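Local coordinates for UPF0255 protein frsA (Vibrio vulnificus, PDB 4I4C) that probably hydrolyses carboxylic esters, as a serine esterase of the FrsA-like family with an alpha/beta-hydrolase core, at residues 182-196 with 213-227. Numbering follows the deposited sequence.
Sequences AHLHLTNTDKPHPVV and FRDHLAKHDIAMLTV
H185 and M224 face each other in a hydrogen-bonded antiparallel pair and carry the dense part of this contact. M224 O accepts twice from H185: the backbone N comes in at 2.7 Å, and ND1, at 2.9 Å, stands above the carbonyl plane. With CG beside its own backbone N (chi1 -52°), the imidazole folds back onto that oxygen, while NE2 bonds to Y157. Histidine suits the place, giving a ring N-H while its face takes a methyl: M224, whose unbranched chain bends at chi3, lays CE over the ring centre. F213 suits the helix side because its broad ring takes H185 CB 3.6 Å from the centroid on one face and A218 CB on the other. Branched V196 presses CG2 to 3.5 Å from L217 CD1, tighter than usual for carbons. On the other sheet face the small A223 fits among L184, L186 and V195.

Toward the turn after L186 the packing gives way to polar, partly exposed groups. T187 serves both sides: OG1 donates to D221 OD1 at 2.8 Å, and CG2 packs on A218 CB. A water accepts from T187 N and donates weakly to D221 O. D221, C-prime residue of the helix-ending Schellman motif, has the positive phi that aspartate tolerates better than beta-branched residues. Strand 223-226 pairs antiparallel with 182-186 and, through A223 N to P194 O and V196 N to A223 O, parallel with 193-196, a beta-alpha-beta crossover via helix 210-217, as in the 1-2-4-3 strand order of the alpha/beta-hydrolase fold.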
ATOM      1  N   ALA A 182      -0.154  -3.282 -14.388  1.00 22.92           N
ATOM      2  CA  ALA A 182      -1.370  -3.009 -13.629  1.00 28.23           C
ATOM      3  C   ALA A 182      -2.337  -4.194 -13.677  1.00 29.26           C
ATOM      4  O   ALA A 182      -2.308  -4.994 -14.611  1.00 28.58           O
ATOM      5  CB  ALA A 182      -2.043  -1.718 -14.145  1.00 23.80           C
ATOM      6  N   HIS A 183      -3.194  -4.310 -12.672  1.00 26.60           N
ATOM      7  CA  HIS A 183      -4.161  -5.402 -12.655  1.00 26.00           C
ATOM      8  C   HIS A 183      -5.598  -4.886 -12.757  1.00 25.34           C
ATOM      9  O   HIS A 183      -6.081  -4.188 -11.873  1.00 23.46           O
ATOM     10  CB  HIS A 183      -3.997  -6.263 -11.400  1.00 30.07           C
ATOM     11  CG  HIS A 183      -2.730  -7.057 -11.370  1.00 35.23           C
ATOM     12  ND1 HIS A 183      -1.501  -6.497 -11.096  1.00 32.91           N
ATOM     13  CD2 HIS A 183      -2.498  -8.377 -11.584  1.00 42.90           C
ATOM     14  CE1 HIS A 183      -0.570  -7.434 -11.136  1.00 39.56           C
ATOM     15  NE2 HIS A 183      -1.153  -8.585 -11.432  1.00 37.41           N
ATOM     16  N   LEU A 184      -6.276  -5.262 -13.835  1.00 23.32           N
ATOM     17  CA  LEU A 184      -7.659  -4.863 -14.071  1.00 20.69           C
ATOM     18  C   LEU A 184      -8.614  -5.960 -13.630  1.00 19.65           C
ATOM     19  O   LEU A 184      -8.610  -7.052 -14.179  1.00 26.05           O
ATOM     20  CB  LEU A 184      -7.870  -4.547 -15.558  1.00 20.37           C
ATOM     21  CG  LEU A 184      -9.267  -4.118 -16.018  1.00 26.30           C
ATOM     22  CD1 LEU A 184      -9.684  -2.780 -15.379  1.00 20.22           C
ATOM     23  CD2 LEU A 184      -9.307  -4.029 -17.550  1.00 29.54           C
ATOM     24  N   HIS A 185      -9.417  -5.661 -12.621  1.00 23.94           N
ATOM     25  CA  HIS A 185     -10.393  -6.593 -12.078  1.00 22.75           C
ATOM     26  C   HIS A 185     -11.780  -6.234 -12.595  1.00 21.63           C
ATOM     27  O   HIS A 185     -12.269  -5.137 -12.336  1.00 22.69           O
ATOM     28  CB  HIS A 185     -10.411  -6.497 -10.551  1.00 18.51           C
ATOM     29  CG  HIS A 185      -9.060  -6.618  -9.924  1.00 19.90           C
ATOM     30  ND1 HIS A 185      -8.069  -5.684 -10.102  1.00 20.67           N
ATOM     31  CD2 HIS A 185      -8.541  -7.580  -9.119  1.00 24.25           C
ATOM     32  CE1 HIS A 185      -6.986  -6.062  -9.433  1.00 21.69           C
ATOM     33  NE2 HIS A 185      -7.251  -7.204  -8.833  1.00 24.29           N
ATOM     34  N   LEU A 186     -12.422  -7.159 -13.300  1.00 22.05           N
ATOM     35  CA  LEU A 186     -13.760  -6.908 -13.837  1.00 28.52           C
ATOM     36  C   LEU A 186     -14.773  -7.934 -13.333  1.00 24.87           C
ATOM     37  O   LEU A 186     -14.435  -9.096 -13.141  1.00 26.94           O
ATOM     38  CB  LEU A 186     -13.710  -6.937 -15.359  1.00 26.57           C
ATOM     39  CG  LEU A 186     -12.688  -5.993 -15.976  1.00 34.44           C
ATOM     40  CD1 LEU A 186     -11.975  -6.686 -17.115  1.00 35.88           C
ATOM     41  CD2 LEU A 186     -13.365  -4.704 -16.450  1.00 26.67           C
ATOM     42  N   THR A 187     -16.018  -7.509 -13.116  1.00 23.09           N
ATOM     43  CA  THR A 187     -17.081  -8.441 -12.734  1.00 23.93           C
ATOM     44  C   THR A 187     -17.459  -9.317 -13.921  1.00 38.45           C
ATOM     45  O   THR A 187     -17.794 -10.503 -13.773  1.00 33.29           O
ATOM     46  CB  THR A 187     -18.332  -7.712 -12.245  1.00 32.84           C
ATOM     47  OG1 THR A 187     -18.755  -6.787 -13.251  1.00 26.58           O
ATOM     48  CG2 THR A 187     -18.036  -6.949 -10.967  1.00 31.44           C
ATOM     49  N   ASN A 188     -17.394  -8.709 -15.101  1.00 32.78           N
ATOM     50  CA  ASN A 188     -17.658  -9.374 -16.364  1.00 28.04           C
ATOM     51  C   ASN A 188     -17.194  -8.462 -17.486  1.00 32.05           C
ATOM     52  O   ASN A 188     -16.693  -7.359 -17.233  1.00 33.36           O
ATOM     53  CB  ASN A 188     -19.148  -9.700 -16.526  1.00 29.72           C
ATOM     54  CG  ASN A 188     -20.033  -8.483 -16.400  1.00 38.47           C
ATOM     55  OD1 ASN A 188     -19.983  -7.578 -17.230  1.00 38.30           O
ATOM     56  ND2 ASN A 188     -20.867  -8.461 -15.365  1.00 41.98           N
ATOM     57  N   THR A 189     -17.358  -8.914 -18.721  1.00 31.13           N
ATOM     58  CA  THR A 189     -17.069  -8.056 -19.862  1.00 43.00           C
ATOM     59  C   THR A 189     -18.306  -7.853 -20.731  1.00 45.65           C
ATOM     60  O   THR A 189     -18.190  -7.597 -21.926  1.00 50.74           O
ATOM     61  CB  THR A 189     -15.916  -8.614 -20.711  1.00 43.21           C
ATOM     62  OG1 THR A 189     -16.204  -9.972 -21.072  1.00 47.96           O
ATOM     63  CG2 THR A 189     -14.606  -8.557 -19.927  1.00 38.45           C
ATOM     64  N   ASP A 190     -19.482  -7.959 -20.117  1.00 47.45           N
ATOM     65  CA  ASP A 190     -20.759  -7.817 -20.822  1.00 46.34           C
ATOM     66  C   ASP A 190     -20.902  -6.438 -21.473  1.00 43.23           C
ATOM     67  O   ASP A 190     -21.350  -6.317 -22.612  1.00 40.78           O
ATOM     68  CB  ASP A 190     -21.945  -8.073 -19.874  1.00 50.38           C
ATOM     69  CG  ASP A 190     -22.048  -9.531 -19.424  1.00 55.43           C
ATOM     70  OD1 ASP A 190     -21.381 -10.405 -20.027  1.00 58.04           O
ATOM     71  OD2 ASP A 190     -22.813  -9.804 -18.467  1.00 52.45           O
ATOM     72  N   LYS A 191     -20.531  -5.397 -20.736  1.00 45.67           N
ATOM     73  CA  LYS A 191     -20.531  -4.047 -21.271  1.00 42.19           C
ATOM     74  C   LYS A 191     -19.352  -3.321 -20.646  1.00 38.53           C
ATOM     75  O   LYS A 191     -18.808  -3.786 -19.652  1.00 33.39           O
ATOM     76  CB  LYS A 191     -21.844  -3.338 -20.935  1.00 40.43           C
ATOM     77  CG  LYS A 191     -22.028  -3.042 -19.462  1.00 46.28           C
ATOM     78  CD  LYS A 191     -23.502  -2.857 -19.125  1.00 53.63           C
ATOM     79  CE  LYS A 191     -23.692  -2.225 -17.755  1.00 57.64           C
ATOM     80  NZ  LYS A 191     -23.226  -0.807 -17.741  1.00 60.91           N
ATOM     81  N   PRO A 192     -18.926  -2.201 -21.244  1.00 37.15           N
ATOM     82  CA  PRO A 192     -17.888  -1.373 -20.615  1.00 38.11           C
ATOM     83  C   PRO A 192     -18.309  -0.892 -19.226  1.00 37.32           C
ATOM     84  O   PRO A 192     -19.411  -0.370 -19.066  1.00 34.35           O
ATOM     85  CB  PRO A 192     -17.741  -0.186 -21.581  1.00 38.40           C
ATOM     86  CG  PRO A 192     -18.889  -0.318 -22.565  1.00 36.41           C
ATOM     87  CD  PRO A 192     -19.226  -1.760 -22.614  1.00 33.61           C
ATOM     88  N   HIS A 193     -17.439  -1.086 -18.235  1.00 32.92           N
ATOM     89  CA  HIS A 193     -17.769  -0.783 -16.844  1.00 24.97           C
ATOM     90  C   HIS A 193     -17.004   0.423 -16.321  1.00 25.13           C
ATOM     91  O   HIS A 193     -15.843   0.650 -16.706  1.00 23.99           O
ATOM     92  CB  HIS A 193     -17.456  -1.994 -15.941  1.00 23.82           C
ATOM     93  CG  HIS A 193     -18.370  -3.154 -16.158  1.00 34.63           C
ATOM     94  ND1 HIS A 193     -19.726  -3.082 -15.922  1.00 36.55           N
ATOM     95  CD2 HIS A 193     -18.129  -4.412 -16.600  1.00 34.11           C
ATOM     96  CE1 HIS A 193     -20.282  -4.246 -16.212  1.00 37.41           C
ATOM     97  NE2 HIS A 193     -19.336  -5.070 -16.621  1.00 36.21           N
ATOM     98  N   PRO A 194     -17.635   1.176 -15.406  1.00 24.27           N
ATOM     99  CA  PRO A 194     -16.934   2.252 -14.705  1.00 25.46           C
ATOM    100  C   PRO A 194     -15.741   1.655 -13.978  1.00 26.95           C
ATOM    101  O   PRO A 194     -15.767   0.460 -13.636  1.00 29.66           O
ATOM    102  CB  PRO A 194     -17.981   2.774 -13.713  1.00 25.69           C
ATOM    103  CG  PRO A 194     -18.939   1.645 -13.549  1.00 33.32           C
ATOM    104  CD  PRO A 194     -18.994   0.963 -14.879  1.00 26.47           C
ATOM    105  N   VAL A 195     -14.702   2.454 -13.759  1.00 20.39           N
ATOM    106  CA  VAL A 195     -13.448   1.908 -13.225  1.00 19.52           C
ATOM    107  C   VAL A 195     -12.818   2.844 -12.214  1.00 22.69           C
ATOM    108  O   VAL A 195     -12.902   4.069 -12.348  1.00 25.55           O
ATOM    109  CB  VAL A 195     -12.436   1.595 -14.379  1.00 28.18           C
ATOM    110  CG1 VAL A 195     -12.031   2.868 -15.125  1.00 28.14           C
ATOM    111  CG2 VAL A 195     -11.208   0.838 -13.854  1.00 29.28           C
ATOM    112  N   VAL A 196     -12.207   2.278 -11.182  1.00 19.79           N
ATOM    113  CA  VAL A 196     -11.405   3.083 -10.284  1.00 17.10           C
ATOM    114  C   VAL A 196      -9.952   2.628 -10.325  1.00 20.99           C
ATOM    115  O   VAL A 196      -9.668   1.439 -10.237  1.00 24.76           O
ATOM    116  CB  VAL A 196     -11.940   3.043  -8.847  1.00 23.97           C
ATOM    117  CG1 VAL A 196     -13.273   3.749  -8.767  1.00 17.81           C
ATOM    118  CG2 VAL A 196     -12.085   1.615  -8.377  1.00 20.73           C
ATOM    119  N   PHE A 213     -12.109  -4.804  -4.121  1.00 21.31           N
ATOM    120  CA  PHE A 213     -12.911  -5.195  -5.285  1.00 24.51           C
ATOM    121  C   PHE A 213     -14.001  -6.210  -4.922  1.00 19.06           C
ATOM    122  O   PHE A 213     -15.166  -6.000  -5.232  1.00 28.34           O
ATOM    123  CB  PHE A 213     -12.013  -5.769  -6.393  1.00 22.60           C
ATOM    124  CG  PHE A 213     -12.773  -6.368  -7.555  1.00 20.39           C
ATOM    125  CD1 PHE A 213     -13.350  -5.552  -8.520  1.00 26.06           C
ATOM    126  CD2 PHE A 213     -12.899  -7.739  -7.692  1.00 26.99           C
ATOM    127  CE1 PHE A 213     -14.038  -6.099  -9.591  1.00 22.87           C
ATOM    128  CE2 PHE A 213     -13.590  -8.287  -8.765  1.00 27.94           C
ATOM    129  CZ  PHE A 213     -14.155  -7.465  -9.709  1.00 22.37           C
ATOM    130  N   ARG A 214     -13.630  -7.308  -4.268  1.00 22.12           N
ATOM    131  CA  ARG A 214     -14.578  -8.411  -4.042  1.00 21.96           C
ATOM    132  C   ARG A 214     -15.781  -8.023  -3.183  1.00 23.93           C
ATOM    133  O   ARG A 214     -16.912  -8.385  -3.489  1.00 25.66           O
ATOM    134  CB  ARG A 214     -13.882  -9.627  -3.413  1.00 18.40           C
ATOM    135  CG  ARG A 214     -14.684 -10.922  -3.503  1.00 29.99           C
ATOM    136  CD  ARG A 214     -14.121 -11.977  -2.522  1.00 41.79           C
ATOM    137  NE  ARG A 214     -14.166 -11.481  -1.147  1.00 46.70           N
ATOM    138  CZ  ARG A 214     -13.742 -12.145  -0.075  1.00 44.17           C
ATOM    139  NH1 ARG A 214     -13.221 -13.366  -0.187  1.00 47.99           N
ATOM    140  NH2 ARG A 214     -13.846 -11.577   1.116  1.00 38.55           N
ATOM    141  N   ASP A 215     -15.530  -7.275  -2.117  1.00 21.17           N
ATOM    142  CA  ASP A 215     -16.557  -7.022  -1.120  1.00 22.49           C
ATOM    143  C   ASP A 215     -17.233  -5.661  -1.262  1.00 27.26           C
ATOM    144  O   ASP A 215     -18.207  -5.382  -0.559  1.00 34.29           O
ATOM    145  CB  ASP A 215     -15.963  -7.152   0.282  1.00 18.98           C
ATOM    146  CG  ASP A 215     -15.563  -8.589   0.621  1.00 30.38           C
ATOM    147  OD1 ASP A 215     -16.048  -9.526  -0.045  1.00 30.41           O
ATOM    148  OD2 ASP A 215     -14.768  -8.781   1.560  1.00 35.50           O
ATOM    149  N   HIS A 216     -16.722  -4.819  -2.157  1.00 22.24           N
ATOM    150  CA  HIS A 216     -17.221  -3.453  -2.286  1.00 23.83           C
ATOM    151  C   HIS A 216     -17.465  -2.990  -3.727  1.00 26.21           C
ATOM    152  O   HIS A 216     -18.608  -2.774  -4.126  1.00 28.52           O
ATOM    153  CB  HIS A 216     -16.306  -2.477  -1.541  1.00 25.83           C
ATOM    154  CG  HIS A 216     -16.222  -2.745  -0.069  1.00 32.46           C
ATOM    155  ND1 HIS A 216     -15.486  -3.785   0.455  1.00 40.31           N
ATOM    156  CD2 HIS A 216     -16.795  -2.121   0.987  1.00 33.53           C
ATOM    157  CE1 HIS A 216     -15.605  -3.789   1.770  1.00 38.71           C
ATOM    158  NE2 HIS A 216     -16.393  -2.788   2.120  1.00 39.66           N
ATOM    159  N   LEU A 217     -16.401  -2.832  -4.503  1.00 20.70           N
ATOM    160  CA  LEU A 217     -16.542  -2.317  -5.859  1.00 21.23           C
ATOM    161  C   LEU A 217     -17.347  -3.248  -6.775  1.00 24.27           C
ATOM    162  O   LEU A 217     -18.130  -2.784  -7.609  1.00 23.95           O
ATOM    163  CB  LEU A 217     -15.170  -2.032  -6.460  1.00 20.34           C
ATOM    164  CG  LEU A 217     -14.312  -1.014  -5.713  1.00 24.28           C
ATOM    165  CD1 LEU A 217     -12.893  -1.014  -6.266  1.00 19.44           C
ATOM    166  CD2 LEU A 217     -14.926   0.357  -5.820  1.00 23.66           C
ATOM    167  N   ALA A 218     -17.167  -4.555  -6.617  1.00 19.50           N
ATOM    168  CA  ALA A 218     -17.744  -5.512  -7.560  1.00 25.15           C
ATOM    169  C   ALA A 218     -19.261  -5.537  -7.490  1.00 31.65           C
ATOM    170  O   ALA A 218     -19.921  -5.861  -8.474  1.00 32.54           O
ATOM    171  CB  ALA A 218     -17.193  -6.922  -7.329  1.00 20.90           C
ATOM    172  N   LYS A 219     -19.803  -5.209  -6.319  1.00 34.76           N
ATOM    173  CA  LYS A 219     -21.243  -5.234  -6.098  1.00 37.64           C
ATOM    174  C   LYS A 219     -21.937  -4.132  -6.890  1.00 32.33           C
ATOM    175  O   LYS A 219     -23.157  -4.140  -7.050  1.00 29.01           O
ATOM    176  CB  LYS A 219     -21.554  -5.160  -4.598  1.00 43.98           C
ATOM    177  CG  LYS A 219     -21.170  -6.458  -3.876  1.00 53.95           C
ATOM    178  CD  LYS A 219     -21.344  -6.404  -2.365  1.00 57.40           C
ATOM    179  CE  LYS A 219     -21.062  -7.777  -1.761  1.00 56.15           C
ATOM    180  NZ  LYS A 219     -20.773  -7.736  -0.299  1.00 55.33           N
ATOM    181  N   HIS A 220     -21.141  -3.207  -7.415  1.00 32.55           N
ATOM    182  CA  HIS A 220     -21.650  -2.124  -8.253  1.00 33.88           C
ATOM    183  C   HIS A 220     -21.124  -2.209  -9.679  1.00 29.48           C
ATOM    184  O   HIS A 220     -21.243  -1.255 -10.453  1.00 30.01           O
ATOM    185  CB  HIS A 220     -21.272  -0.773  -7.650  1.00 36.65           C
ATOM    186  CG  HIS A 220     -21.903  -0.511  -6.322  1.00 37.97           C
ATOM    187  ND1 HIS A 220     -21.260  -0.765  -5.128  1.00 45.32           N
ATOM    188  CD2 HIS A 220     -23.123  -0.028  -5.996  1.00 35.69           C
ATOM    189  CE1 HIS A 220     -22.056  -0.445  -4.125  1.00 39.21           C
ATOM    190  NE2 HIS A 220     -23.192   0.007  -4.624  1.00 36.18           N
ATOM    191  N   ASP A 221     -20.532  -3.351 -10.014  1.00 26.73           N
ATOM    192  CA  ASP A 221     -19.899  -3.554 -11.318  1.00 32.13           C
ATOM    193  C   ASP A 221     -18.808  -2.524 -11.632  1.00 29.05           C
ATOM    194  O   ASP A 221     -18.491  -2.294 -12.788  1.00 24.91           O
ATOM    195  CB  ASP A 221     -20.945  -3.594 -12.432  1.00 34.75           C
ATOM    196  CG  ASP A 221     -21.824  -4.825 -12.356  1.00 42.71           C
ATOM    197  OD1 ASP A 221     -21.284  -5.949 -12.251  1.00 41.03           O
ATOM    198  OD2 ASP A 221     -23.059  -4.672 -12.389  1.00 46.16           O
ATOM    199  N   ILE A 222     -18.236  -1.922 -10.596  1.00 21.21           N
ATOM    200  CA  ILE A 222     -17.100  -1.031 -10.757  1.00 21.33           C
ATOM    201  C   ILE A 222     -15.793  -1.826 -10.844  1.00 24.36           C
ATOM    202  O   ILE A 222     -15.397  -2.516  -9.895  1.00 26.34           O
ATOM    203  CB  ILE A 222     -17.002  -0.019  -9.594  1.00 19.66           C
ATOM    204  CG1 ILE A 222     -18.250   0.859  -9.540  1.00 24.64           C
ATOM    205  CG2 ILE A 222     -15.733   0.853  -9.735  1.00 18.90           C
ATOM    206  CD1 ILE A 222     -18.213   1.865  -8.437  1.00 24.57           C
ATOM    207  N   ALA A 223     -15.130  -1.727 -11.987  1.00 24.22           N
ATOM    208  CA  ALA A 223     -13.843  -2.373 -12.178  1.00 23.31           C
ATOM    209  C   ALA A 223     -12.767  -1.734 -11.308  1.00 26.76           C
ATOM    210  O   ALA A 223     -12.779  -0.528 -11.063  1.00 26.92           O
ATOM    211  CB  ALA A 223     -13.434  -2.335 -13.643  1.00 22.09           C
ATOM    212  N   MET A 224     -11.826  -2.550 -10.846  1.00 24.73           N
ATOM    213  CA  MET A 224     -10.715  -2.025 -10.076  1.00 19.92           C
ATOM    214  C   MET A 224      -9.428  -2.219 -10.844  1.00 19.92           C
ATOM    215  O   MET A 224      -9.153  -3.303 -11.334  1.00 19.45           O
ATOM    216  CB  MET A 224     -10.624  -2.696  -8.705  1.00 18.98           C
ATOM    217  CG  MET A 224      -9.383  -2.293  -7.929  1.00 18.19           C
ATOM    218  SD  MET A 224      -9.320  -2.921  -6.246  1.00 19.58           S
ATOM    219  CE  MET A 224      -8.664  -4.561  -6.498  1.00 16.68           C
ATOM    220  N   LEU A 225      -8.636  -1.162 -10.948  1.00 19.64           N
ATOM    221  CA  LEU A 225      -7.383  -1.229 -11.675  1.00 20.28           C
ATOM    222  C   LEU A 225      -6.273  -0.845 -10.720  1.00 24.17           C
ATOM    223  O   LEU A 225      -6.109   0.326 -10.406  1.00 17.12           O
ATOM    224  CB  LEU A 225      -7.415  -0.278 -12.866  1.00 17.50           C
ATOM    225  CG  LEU A 225      -6.187  -0.249 -13.768  1.00 28.32           C
ATOM    226  CD1 LEU A 225      -5.945  -1.634 -14.346  1.00 33.65           C
ATOM    227  CD2 LEU A 225      -6.382   0.766 -14.881  1.00 23.55           C
ATOM    228  N   THR A 226      -5.531  -1.833 -10.222  1.00 23.14           N
ATOM    229  CA  THR A 226      -4.479  -1.556  -9.245  1.00 18.06           C
ATOM    230  C   THR A 226      -3.169  -1.134  -9.905  1.00 27.08           C
ATOM    231  O   THR A 226      -2.820  -1.600 -10.991  1.00 27.45           O
ATOM    232  CB  THR A 226      -4.241  -2.747  -8.307  1.00 18.24           C
ATOM    233  OG1 THR A 226      -3.885  -3.900  -9.078  1.00 18.51           O
ATOM    234  CG2 THR A 226      -5.510  -3.055  -7.518  1.00 14.54           C
ATOM    235  N   VAL A 227      -2.457  -0.228  -9.242  1.00 19.78           N
ATOM    236  CA  VAL A 227      -1.186   0.271  -9.731  1.00 21.84           C
ATOM    237  C   VAL A 227      -0.256   0.472  -8.537  1.00 21.57           C
ATOM    238  O   VAL A 227      -0.702   0.908  -7.470  1.00 18.86           O
ATOM    239  CB  VAL A 227      -1.350   1.637 -10.456  1.00 19.17           C
ATOM    240  CG1 VAL A 227      -0.028   2.070 -11.065  1.00 23.41           C
ATOM    241  CG2 VAL A 227      -2.429   1.575 -11.538  1.00 18.01           C
TER
HETATM  242  O   HOH W   1     -16.396  -4.470 -13.211  1.00 27.77           O